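Local coordinates for protein FMN-dependent nitronate monooxygenase (Shewanella oneidensis, PDB 5LSM) that binds FMN and probably catalyses the oxidation of propionate 3-nitronate by molecular oxygen to 3-oxopropanoate, nitrate and nitrite, at residues I218-A221 with T222-R225; T154-T157 with V158-L162; I279-R282 with F283-E286. One frame throughout, in Å; residues are numbered along the deposited sequence.

Interaction 1. Residues I218-A221 with T222-R225; sequences IVDA and TTVR
Two matching torsions bring Asp-220 and Thr-223 together: the carboxylate carbon CG of Asp-220 (chi1 61°) and the hydroxyl OG1 of Thr-223 (chi1 41°) each sit between their own backbone N and carbonyl carbon, which sends the aspartate forward over the first turn and the threonine hydroxyl back toward the loop. The two side chains meet at about a right angle through a single oxygen. Asp-220 OD1 takes the amide of Thr-223 almost along its C-O direction (OD1 to N 2.7 Å), the N-cap bond. The same OD1 receives the hydroxyl of Thr-223 from above the carboxylate plane (OD1 to OG1 2.5 Å). With its hydroxyl hydrogen directed at the aspartate, Thr-223 OG1 accepts from Val-219 N at 3.0 Å, which ties the incoming loop to the first turn. Behind this polar knot Val-224 N reaches Asp-220 O over 2.9 Å, while Arg-225 N bonds Ala-221 O. Ile-218 CG2 presses on Val-224 CG2 at 3.4 Å, and both side chains rest on Val-235 of strand 234-237; Phe-198 of the second subunit packs on Ile-218. The negative cap probably suits the positive end of the helix dipole. This is an N-capped strand-to-helix loop of a TIM barrel, next to the FMN site: the FMN-binding Gly-217 directly precedes it, and the nearest atoms of the Val-219 side chain and the bound FMN are about 5 Å apart.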
ATOM      1  N   ILE A 218      11.232   3.266  -1.093  1.00 25.21           N
ATOM      2  CA  ILE A 218      12.343   3.524  -2.002  1.00 24.33           C
ATOM      3  C   ILE A 218      13.616   3.183  -1.262  1.00 22.52           C
ATOM      4  O   ILE A 218      13.989   3.867  -0.290  1.00 24.54           O
ATOM      5  CB  ILE A 218      12.378   4.996  -2.516  1.00 28.37           C
ATOM      6  CG1 ILE A 218      11.154   5.311  -3.390  1.00 27.45           C
ATOM      7  CG2 ILE A 218      13.607   5.227  -3.390  1.00 27.96           C
ATOM      8  CD1 ILE A 218       9.858   5.412  -2.626  1.00 32.59           C
ATOM      9  N   VAL A 219      14.238   2.078  -1.664  1.00 22.94           N
ATOM     10  CA  VAL A 219      15.305   1.447  -0.869  1.00 24.24           C
ATOM     11  C   VAL A 219      16.565   1.139  -1.661  1.00 26.79           C
ATOM     12  O   VAL A 219      17.578   0.754  -1.078  1.00 28.73           O
ATOM     13  CB  VAL A 219      14.841   0.129  -0.234  1.00 26.85           C
ATOM     14  CG1 VAL A 219      13.679   0.371   0.718  1.00 26.13           C
ATOM     15  CG2 VAL A 219      14.457  -0.876  -1.308  1.00 28.26           C
ATOM     16  N   ASP A 220      16.524   1.307  -2.980  1.00 26.43           N
ATOM     17  CA  ASP A 220      17.648   0.905  -3.804  1.00 27.70           C
ATOM     18  C   ASP A 220      17.559   1.534  -5.182  1.00 28.87           C
ATOM     19  O   ASP A 220      16.660   2.328  -5.442  1.00 34.11           O
ATOM     20  CB  ASP A 220      17.719  -0.630  -3.896  1.00 30.24           C
ATOM     21  CG  ASP A 220      16.458  -1.262  -4.536  1.00 32.28           C
ATOM     22  OD1 ASP A 220      15.726  -0.568  -5.280  1.00 33.14           O
ATOM     23  OD2 ASP A 220      16.216  -2.475  -4.303  1.00 35.34           O
ATOM     24  N   ALA A 221      18.512   1.203  -6.049  1.00 27.87           N
ATOM     25  CA  ALA A 221      18.606   1.807  -7.373  1.00 25.34           C
ATOM     26  C   ALA A 221      17.368   1.518  -8.195  1.00 23.83           C
ATOM     27  O   ALA A 221      16.807   2.408  -8.808  1.00 30.91           O
ATOM     28  CB  ALA A 221      19.862   1.314  -8.098  1.00 23.05           C
ATOM     29  N   THR A 222      16.937   0.274  -8.205  1.00 23.27           N
ATOM     30  CA  THR A 222      15.765  -0.097  -8.973  1.00 26.96           C
ATOM     31  C   THR A 222      14.543   0.681  -8.533  1.00 24.90           C
ATOM     32  O   THR A 222      13.806   1.186  -9.361  1.00 24.89           O
ATOM     33  CB  THR A 222      15.473  -1.595  -8.837  1.00 29.32           C
ATOM     34  OG1 THR A 222      16.454  -2.314  -9.570  1.00 34.00           O
ATOM     35  CG2 THR A 222      14.103  -1.948  -9.379  1.00 31.18           C
ATOM     36  N   THR A 223      14.309   0.756  -7.229  1.00 26.26           N
ATOM     37  CA  THR A 223      13.097   1.393  -6.740  1.00 27.84           C
ATOM     38  C   THR A 223      13.159   2.910  -6.931  1.00 29.74           C
ATOM     39  O   THR A 223      12.133   3.549  -7.222  1.00 30.60           O
ATOM     40  CB  THR A 223      12.784   1.048  -5.262  1.00 25.62           C
ATOM     41  OG1 THR A 223      13.983   1.049  -4.494  1.00 25.97           O
ATOM     42  CG2 THR A 223      12.091  -0.329  -5.141  1.00 24.45           C
ATOM     43  N   VAL A 224      14.354   3.479  -6.816  1.00 26.66           N
ATOM     44  CA  VAL A 224      14.541   4.896  -7.145  1.00 27.94           C
ATOM     45  C   VAL A 224      14.125   5.099  -8.600  1.00 29.97           C
ATOM     46  O   VAL A 224      13.362   6.026  -8.913  1.00 25.01           O
ATOM     47  CB  VAL A 224      16.004   5.355  -6.889  1.00 27.11           C
ATOM     48  CG1 VAL A 224      16.268   6.755  -7.422  1.00 27.30           C
ATOM     49  CG2 VAL A 224      16.311   5.320  -5.398  1.00 26.33           C
ATOM     50  N   ARG A 225      14.506   4.144  -9.451  1.00 33.17           N
ATOM     51  CA  ARG A 225      14.221   4.232 -10.895  1.00 38.25           C
ATOM     52  C   ARG A 225      12.719   4.182 -11.174  1.00 33.64           C
ATOM     53  O   ARG A 225      12.196   5.023 -11.900  1.00 28.24           O
ATOM     54  CB  ARG A 225      14.946   3.125 -11.700  1.00 37.96           C
ATOM     55  CG  ARG A 225      14.834   3.301 -13.217  1.00 44.50           C
ATOM     56  CD  ARG A 225      15.633   2.277 -14.026  1.00 51.26           C
ATOM     57  NE  ARG A 225      15.367   2.408 -15.469  1.00 70.23           N
ATOM     58  CZ  ARG A 225      15.842   3.374 -16.273  1.00 66.72           C
ATOM     59  NH1 ARG A 225      16.696   4.293 -15.825  1.00 58.62           N
ATOM     60  NH2 ARG A 225      15.459   3.415 -17.545  1.00 59.40           N
TER

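Interaction 2. Residues T154-T157 with V158-L162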
ATOM      1  N   THR A 154       4.272  16.859   3.818  1.00 26.74           N
ATOM      2  CA  THR A 154       3.885  15.512   3.432  1.00 30.10           C
ATOM      3  C   THR A 154       2.376  15.453   3.090  1.00 28.12           C
ATOM      4  O   THR A 154       1.554  16.031   3.776  1.00 34.94           O
ATOM      5  CB  THR A 154       4.290  14.475   4.527  1.00 34.85           C
ATOM      6  OG1 THR A 154       5.697  14.175   4.432  1.00 34.20           O
ATOM      7  CG2 THR A 154       3.518  13.184   4.372  1.00 34.78           C
ATOM      8  N   ALA A 155       2.048  14.835   1.964  1.00 26.18           N
ATOM      9  CA  ALA A 155       0.666  14.544   1.593  1.00 24.11           C
ATOM     10  C   ALA A 155       0.467  13.047   1.552  1.00 23.23           C
ATOM     11  O   ALA A 155       1.278  12.342   0.945  1.00 22.46           O
ATOM     12  CB  ALA A 155       0.371  15.120   0.228  1.00 23.63           C
ATOM     13  N   THR A 156      -0.612  12.563   2.168  1.00 22.85           N
ATOM     14  CA  THR A 156      -0.999  11.147   2.054  1.00 27.34           C
ATOM     15  C   THR A 156      -2.229  10.909   1.192  1.00 27.16           C
ATOM     16  O   THR A 156      -2.661   9.765   1.041  1.00 30.26           O
ATOM     17  CB  THR A 156      -1.271  10.493   3.425  1.00 29.89           C
ATOM     18  OG1 THR A 156      -2.443  11.073   4.029  1.00 26.87           O
ATOM     19  CG2 THR A 156      -0.055  10.628   4.345  1.00 30.28           C
ATOM     20  N   THR A 157      -2.791  11.976   0.634  1.00 26.68           N
ATOM     21  CA  THR A 157      -3.867  11.872  -0.332  1.00 27.07           C
ATOM     22  C   THR A 157      -3.726  13.012  -1.353  1.00 31.12           C
ATOM     23  O   THR A 157      -2.984  13.968  -1.133  1.00 32.74           O
ATOM     24  CB  THR A 157      -5.247  12.030   0.341  1.00 29.28           C
ATOM     25  OG1 THR A 157      -5.324  13.323   0.969  1.00 32.30           O
ATOM     26  CG2 THR A 157      -5.502  10.936   1.365  1.00 26.64           C
ATOM     27  N   VAL A 158      -4.542  12.955  -2.399  1.00 29.11           N
ATOM     28  CA  VAL A 158      -4.639  14.027  -3.364  1.00 30.90           C
ATOM     29  C   VAL A 158      -5.210  15.318  -2.780  1.00 31.67           C
ATOM     30  O   VAL A 158      -4.763  16.407  -3.139  1.00 32.74           O
ATOM     31  CB  VAL A 158      -5.462  13.598  -4.604  1.00 28.92           C
ATOM     32  CG1 VAL A 158      -5.649  14.772  -5.549  1.00 29.16           C
ATOM     33  CG2 VAL A 158      -4.742  12.471  -5.325  1.00 28.10           C
ATOM     34  N   GLU A 159      -6.186  15.211  -1.885  1.00 36.03           N
ATOM     35  CA  GLU A 159      -6.754  16.408  -1.254  1.00 33.47           C
ATOM     36  C   GLU A 159      -5.704  17.141  -0.436  1.00 31.70           C
ATOM     37  O   GLU A 159      -5.615  18.362  -0.500  1.00 25.35           O
ATOM     38  CB  GLU A 159      -7.917  16.060  -0.347  1.00 34.34           C
ATOM     39  CG  GLU A 159      -9.211  15.800  -1.089  1.00 38.30           C
ATOM     40  CD  GLU A 159      -9.310  14.393  -1.657  1.00 43.96           C
ATOM     41  OE1 GLU A 159      -8.640  13.461  -1.122  1.00 38.09           O
ATOM     42  OE2 GLU A 159     -10.075  14.229  -2.641  1.00 55.73           O
ATOM     43  N   GLU A 160      -4.918  16.384   0.333  1.00 30.81           N
ATOM     44  CA  GLU A 160      -3.851  16.955   1.140  1.00 27.14           C
ATOM     45  C   GLU A 160      -2.817  17.646   0.249  1.00 30.05           C
ATOM     46  O   GLU A 160      -2.361  18.742   0.554  1.00 26.68           O
ATOM     47  CB  GLU A 160      -3.197  15.877   2.028  1.00 27.74           C
ATOM     48  CG  GLU A 160      -3.937  15.674   3.353  1.00 26.54           C
ATOM     49  CD  GLU A 160      -3.518  14.432   4.135  1.00 26.00           C
ATOM     50  OE1 GLU A 160      -2.528  13.781   3.757  1.00 24.76           O
ATOM     51  OE2 GLU A 160      -4.200  14.102   5.141  1.00 24.85           O
ATOM     52  N   ALA A 161      -2.507  17.040  -0.891  1.00 30.76           N
ATOM     53  CA  ALA A 161      -1.544  17.632  -1.804  1.00 31.28           C
ATOM     54  C   ALA A 161      -2.057  18.987  -2.350  1.00 33.50           C
ATOM     55  O   ALA A 161      -1.294  19.945  -2.492  1.00 28.80           O
ATOM     56  CB  ALA A 161      -1.244  16.670  -2.936  1.00 29.26           C
ATOM     57  N   LEU A 162      -3.356  19.063  -2.625  1.00 31.83           N
ATOM     58  CA  LEU A 162      -3.946  20.275  -3.147  1.00 32.47           C
ATOM     59  C   LEU A 162      -3.995  21.352  -2.071  1.00 32.05           C
ATOM     60  O   LEU A 162      -3.887  22.551  -2.369  1.00 30.61           O
ATOM     61  CB  LEU A 162      -5.347  19.999  -3.677  1.00 33.69           C
ATOM     62  CG  LEU A 162      -5.391  19.210  -4.986  1.00 37.18           C
ATOM     63  CD1 LEU A 162      -6.736  18.530  -5.188  1.00 36.90           C
ATOM     64  CD2 LEU A 162      -5.078  20.116  -6.158  1.00 34.80           C
TER
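Thr-156 and Glu-160 form the tight half of this turn. Glu-160 OE1 is gripped twice by one residue: the amide of Thr-156 meets it nearly along the C-O direction (N to OE1 2.8 Å), and the hydroxyl arrives on its syn side, 29° out of the carboxylate plane (OG1 to OE1 2.7 Å). The reach comes from an extended glutamate chain beyond CG (chi2 168°), which carries the acid back past the helix start. The other oxygen, OE2, accepts the backbone amides of Phe-186 and Leu-187, so this buried carboxylate is held at both ends and its rotation is fixed. Thr-157, the N-cap, turns OG1 onto Glu-160 N at 3.2 Å, and its carbonyl O takes Ala-161 N at 3.1 Å to begin the helical ladder. On the strand side, the methyls of Ala-155 and Ala-161 touch, CB to CB 3.9 Å, their small size letting strand and helix come close. The other side is looser: Glu-159, bent at chi2, is solvent-exposed and brings OE1 no nearer than 3.9 Å to Thr-157 OG1, although Gln-263 of the second subunit packs against it. The turn joins strand 150-155 to helix 158-166 in a beta-alpha-beta unit of the TIM barrel; Ala-155 pairs with strand 171-175, Thr-156 touches the FMN-binding Gln-175, and Ile-204 of helix 197-207 packs on both alanines.

Interaction 3. Residues I279-R282 with F283-E286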
ATOM      1  N   ILE A 279       7.927  -2.413  12.844  1.00 23.60           N
ATOM      2  CA  ILE A 279       7.999  -3.858  12.948  1.00 26.60           C
ATOM      3  C   ILE A 279       7.060  -4.346  14.054  1.00 29.22           C
ATOM      4  O   ILE A 279       6.938  -3.693  15.088  1.00 32.69           O
ATOM      5  CB  ILE A 279       9.434  -4.328  13.225  1.00 27.39           C
ATOM      6  CG1 ILE A 279      10.337  -3.978  12.040  1.00 28.03           C
ATOM      7  CG2 ILE A 279       9.458  -5.835  13.441  1.00 27.28           C
ATOM      8  CD1 ILE A 279      11.796  -3.916  12.384  1.00 28.81           C
ATOM      9  N   VAL A 280       6.320  -5.426  13.782  1.00 30.59           N
ATOM     10  CA  VAL A 280       5.244  -5.879  14.677  1.00 32.75           C
ATOM     11  C   VAL A 280       5.869  -6.556  15.879  1.00 33.16           C
ATOM     12  O   VAL A 280       6.718  -7.430  15.718  1.00 33.13           O
ATOM     13  CB  VAL A 280       4.262  -6.857  13.976  1.00 34.97           C
ATOM     14  CG1 VAL A 280       3.411  -7.619  14.989  1.00 31.92           C
ATOM     15  CG2 VAL A 280       3.363  -6.105  12.996  1.00 35.35           C
ATOM     16  N   ASN A 281       5.479  -6.108  17.075  1.00 29.88           N
ATOM     17  CA  ASN A 281       5.968  -6.686  18.320  1.00 29.20           C
ATOM     18  C   ASN A 281       4.828  -7.125  19.261  1.00 36.48           C
ATOM     19  O   ASN A 281       3.648  -7.067  18.888  1.00 38.81           O
ATOM     20  CB  ASN A 281       6.965  -5.736  19.018  1.00 28.19           C
ATOM     21  CG  ASN A 281       6.411  -4.325  19.257  1.00 25.34           C
ATOM     22  OD1 ASN A 281       5.241  -4.125  19.486  1.00 25.40           O
ATOM     23  ND2 ASN A 281       7.296  -3.360  19.291  1.00 29.76           N
ATOM     24  N   ARG A 282       5.188  -7.660  20.430  1.00 38.46           N
ATOM     25  CA  ARG A 282       4.210  -8.233  21.358  1.00 40.05           C
ATOM     26  C   ARG A 282       3.165  -7.187  21.735  1.00 43.00           C
ATOM     27  O   ARG A 282       1.953  -7.466  21.746  1.00 43.86           O
ATOM     28  CB  ARG A 282       4.918  -8.745  22.628  1.00 42.95           C
ATOM     29  CG  ARG A 282       3.991  -9.308  23.713  1.00 40.59           C
ATOM     30  CD  ARG A 282       4.758  -9.523  25.015  1.00 41.59           C
ATOM     31  NE  ARG A 282       3.892  -9.770  26.166  1.00 46.18           N
ATOM     32  CZ  ARG A 282       4.290  -9.680  27.439  1.00 49.08           C
ATOM     33  NH1 ARG A 282       5.545  -9.354  27.730  1.00 43.00           N
ATOM     34  NH2 ARG A 282       3.421  -9.875  28.432  1.00 43.62           N
ATOM     35  N   PHE A 283       3.644  -5.991  22.067  1.00 36.14           N
ATOM     36  CA  PHE A 283       2.767  -4.917  22.513  1.00 35.25           C
ATOM     37  C   PHE A 283       1.706  -4.642  21.428  1.00 35.59           C
ATOM     38  O   PHE A 283       0.508  -4.640  21.712  1.00 30.35           O
ATOM     39  CB  PHE A 283       3.604  -3.668  22.857  1.00 37.03           C
ATOM     40  CG  PHE A 283       2.814  -2.533  23.457  1.00 38.26           C
ATOM     41  CD1 PHE A 283       1.839  -2.763  24.422  1.00 41.67           C
ATOM     42  CD2 PHE A 283       3.072  -1.230  23.078  1.00 36.52           C
ATOM     43  CE1 PHE A 283       1.119  -1.717  24.968  1.00 36.54           C
ATOM     44  CE2 PHE A 283       2.340  -0.185  23.599  1.00 38.47           C
ATOM     45  CZ  PHE A 283       1.361  -0.427  24.543  1.00 39.80           C
ATOM     46  N   MET A 284       2.131  -4.585  20.166  1.00 32.96           N
ATOM     47  CA  MET A 284       1.193  -4.336  19.079  1.00 30.52           C
ATOM     48  C   MET A 284       0.250  -5.519  18.877  1.00 29.89           C
ATOM     49  O   MET A 284      -0.954  -5.324  18.673  1.00 28.22           O
ATOM     50  CB  MET A 284       1.920  -4.036  17.778  1.00 31.61           C
ATOM     51  CG  MET A 284       2.787  -2.784  17.793  1.00 31.93           C
ATOM     52  SD  MET A 284       3.908  -2.805  16.381  1.00 39.41           S
ATOM     53  CE  MET A 284       5.383  -2.073  17.095  1.00 49.18           C
ATOM     54  N   ALA A 285       0.784  -6.737  18.932  1.00 26.82           N
ATOM     55  CA  ALA A 285      -0.041  -7.933  18.755  1.00 27.43           C
ATOM     56  C   ALA A 285      -1.104  -8.093  19.861  1.00 34.18           C
ATOM     57  O   ALA A 285      -2.227  -8.507  19.577  1.00 38.76           O
ATOM     58  CB  ALA A 285       0.824  -9.170  18.667  1.00 25.59           C
ATOM     59  N   GLU A 286      -0.775  -7.711  21.097  1.00 32.67           N
ATOM     60  CA  GLU A 286      -1.663  -7.980  22.242  1.00 35.72           C
ATOM     61  C   GLU A 286      -2.627  -6.846  22.484  1.00 35.78           C
ATOM     62  O   GLU A 286      -3.714  -7.078  22.972  1.00 42.50           O
ATOM     63  CB  GLU A 286      -0.861  -8.246  23.523  1.00 32.46           C
ATOM     64  CG  GLU A 286      -0.096  -9.556  23.489  1.00 34.01           C
ATOM     65  CD  GLU A 286       0.772  -9.764  24.719  1.00 38.91           C
ATOM     66  OE1 GLU A 286       0.812  -8.868  25.586  1.00 38.56           O
ATOM     67  OE2 GLU A 286       1.446 -10.814  24.805  1.00 38.03           O
TER
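At the edge of the Arg-282 guanidinium, in its plane, lies Glu-286 OE2, bound to NE at 3.0 Å in a salt bridge. The carboxylate is turned 76° from the guanidinium and is met on its syn side, 33° out of the carboxylate plane. Extended from CG to NE (chi2 -169°), the arginine lays its CG against the acid, 3.2 Å from Glu-286 OE2. The second flat group is the amide of Asn-281: Met-284 CE stands above its plane, 3.2 Å from OD1 and equally far from ND2. As N-cap, Asn-281 OD1 accepts Met-284 N, at 3.2 Å. The ring of Phe-283 meets Phe-271 edge-to-face and touches the ring of Phe-319. Backbone bonds from Ala-285 N to Asn-281 O and from Glu-286 N to Arg-282 O close the first turn of helix 282-287. Arg-282 NH2 forms a further salt bridge with Glu-96, and Glu-286 OE1 bonds Tyr-93 OH. Were Arg-282 replaced by an alanine, Glu-96 and Glu-286 would probably lose their shared positive mate, leaving Glu-286 to turn about its Tyr-93 bond. The chemistry implies an i to i+4 ion pair within a wider network, part ionic and part hydrogen-bonded, joining this helix to helix 91-97.

All three contacts are helix starts with a side-chain N-cap (Asp, Thr, Asn), spaced along one chain and not touching, their centres 23 to 29 Å apart. Interactions 1 and 2 hold the same kind of element, a strand-to-helix loop of the parallel barrel, and lie near the FMN site; in each a threonine hydroxyl bonds a carboxylate, buried in interaction 2 and partly exposed in interaction 1. Interaction 3 instead follows a strand of the small antiparallel sheet; its polar pair is an exposed-side ion pair, while Met-284 and Phe-283 face inward. The second subunit packs on interaction 1 through several residues, on interaction 2 through one, and not on interaction 3.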